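Local coordinates for uncharacterized protein (Novosphingobium aromaticivorans, PDB 3M7A) that is of unknown function but belongs to the DUF192 (COG1430) family and is probably exported, perhaps as a lipoprotein, at residues Thr26-Thr30 / Ser31-Val35. Residues are numbered along the deposited sequence; the frame is centred on the assembly and turned at random. Where two conformers were deposited one is given.
Sequences TVTGT and SGRHV
The guanidinium of Arg33 lies over Thr26, whose OG1 sits 3.5 Å above one face, offset toward its rim. Thr26 CG2 lies over the same face, 3.7 Å from Arg33 NH2. Thr28 approaches the group obliquely, with OG1 2.9 Å from Arg33 NH1 and also against the CG methylene. Arg33 reaches both threonines because its chain is extended, with CG anti to the backbone N (chi1 -180°), and chi4 of 86° turns one face to Thr26. Arg33 NH2 makes a salt bridge to Glu8 of helix 6-9.

The His34 ring is on the other face of the hairpin, with Val27. Ser31 CB lies at the ring edge, in its plane. Ser31 OG and His34 NE2 are hydrogen-bonded at 2.8 Å, and either may be the donor. Ser31 OG also has weak hydrogen bonds to the carbonyls of Leu130 and Gly131, which can at best share its one proton. His34 CD2 meets Val27 O obliquely at 3.5 Å.

Between the strands, Val27 and His34 exchange two backbone bonds, as do Gly29 and Gly32. Gly29 to Gly32 form a type I turn, making a two-residue beta hairpin with Thr30 and Ser31 at its tip. The closing bond, Gly32 N to Gly29 O (2.9 Å), has its donor well above the carbonyl plane. Gly32 pairs a positive phi (117°) with an extended psi, angles that call for glycine, as a CB would crowd Ser31 O.

The chemistry implies a hairpin end held on one face by the Arg33-Glu8 salt bridge and, more weakly, on the other by Ser31 OG, which reaches the end of helix 126-130 and Gly131.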
loop_
_atom_site.group_PDB
_atom_site.type_symbol
_atom_site.label_atom_id
_atom_site.label_comp_id
_atom_site.label_asym_id
_atom_site.label_seq_id
_atom_site.Cartn_x
_atom_site.Cartn_y
_atom_site.Cartn_z
ATOM N N THR A 26 -4.017 -4.658 -7.285
ATOM C CA THR A 26 -3.264 -4.496 -8.524
ATOM C C THR A 26 -2.972 -3.042 -8.766
ATOM O O THR A 26 -3.733 -2.163 -8.366
ATOM C CB THR A 26 -4.016 -5.112 -9.742
ATOM O OG1 THR A 26 -5.266 -4.448 -9.931
ATOM C CG2 THR A 26 -4.221 -6.623 -9.531
ATOM N N VAL A 27 -1.836 -2.819 -9.398
ATOM C CA VAL A 27 -1.398 -1.496 -9.795
ATOM C C VAL A 27 -1.011 -1.619 -11.268
ATOM O O VAL A 27 -0.116 -2.401 -11.613
ATOM C CB VAL A 27 -0.205 -0.950 -8.966
ATOM C CG1 VAL A 27 0.111 0.464 -9.379
ATOM C CG2 VAL A 27 -0.513 -1.015 -7.459
ATOM N N THR A 28 -1.670 -0.835 -12.133
ATOM C CA THR A 28 -1.543 -0.995 -13.578
ATOM C C THR A 28 -1.291 0.345 -14.239
ATOM O O THR A 28 -1.974 1.341 -13.971
ATOM C CB THR A 28 -2.793 -1.677 -14.167
ATOM O OG1 THR A 28 -3.039 -2.878 -13.442
ATOM C CG2 THR A 28 -2.606 -1.985 -15.647
ATOM N N GLY A 29 -0.283 0.365 -15.103
ATOM C CA GLY A 29 0.080 1.564 -15.835
ATOM C C GLY A 29 1.029 1.226 -16.971
ATOM O O GLY A 29 1.083 0.068 -17.417
ATOM N N THR A 30 1.824 2.206 -17.395
ATOM C CA THR A 30 2.757 2.004 -18.505
ATOM C C THR A 30 3.759 0.899 -18.217
ATOM O O THR A 30 4.158 0.174 -19.115
ATOM C CB THR A 30 3.501 3.302 -18.835
ATOM O OG1 THR A 30 2.535 4.309 -19.125
ATOM C CG2 THR A 30 4.410 3.119 -20.033
ATOM N N SER A 31 4.162 0.754 -16.952
ATOM C CA SER A 31 5.104 -0.307 -16.583
ATOM C C SER A 31 4.515 -1.702 -16.618
ATOM O O SER A 31 5.266 -2.684 -16.532
ATOM C CB SER A 31 5.696 -0.037 -15.194
ATOM O OG SER A 31 4.746 -0.291 -14.166
ATOM N N GLY A 32 3.197 -1.816 -16.744
ATOM C CA GLY A 32 2.554 -3.106 -16.725
ATOM C C GLY A 32 1.601 -3.239 -15.534
ATOM O O GLY A 32 1.091 -2.232 -15.026
ATOM N N ARG A 33 1.394 -4.477 -15.104
ATOM C CA ARG A 33 0.473 -4.809 -14.041
ATOM C C ARG A 33 1.232 -5.501 -12.939
ATOM O O ARG A 33 1.895 -6.508 -13.181
ATOM C CB ARG A 33 -0.686 -5.679 -14.555
ATOM C CG ARG A 33 -1.726 -6.077 -13.498
ATOM C CD ARG A 33 -2.826 -6.862 -14.161
ATOM N NE ARG A 33 -4.034 -7.086 -13.376
ATOM C CZ ARG A 33 -5.060 -6.245 -13.282
ATOM N NH1 ARG A 33 -4.990 -5.032 -13.812
ATOM N NH2 ARG A 33 -6.180 -6.634 -12.681
ATOM N N HIS A 34 1.104 -4.956 -11.726
ATOM C CA HIS A 34 1.764 -5.466 -10.519
ATOM C C HIS A 34 0.706 -5.917 -9.540
ATOM O O HIS A 34 -0.369 -5.307 -9.479
ATOM C CB HIS A 34 2.618 -4.368 -9.875
ATOM C CG HIS A 34 3.520 -3.701 -10.844
ATOM N ND1 HIS A 34 4.719 -4.242 -11.241
ATOM C CD2 HIS A 34 3.368 -2.554 -11.541
ATOM C CE1 HIS A 34 5.277 -3.447 -12.136
ATOM N NE2 HIS A 34 4.485 -2.407 -12.331
ATOM N N VAL A 35 1.019 -6.947 -8.762
ATOM C CA VAL A 35 0.053 -7.568 -7.868
ATOM C C VAL A 35 0.657 -7.724 -6.472
ATOM O O VAL A 35 1.768 -8.225 -6.340
ATOM C CB VAL A 35 -0.362 -8.996 -8.376
ATOM C CG1 VAL A 35 -1.427 -9.586 -7.457
ATOM C CG2 VAL A 35 -0.852 -8.927 -9.802
#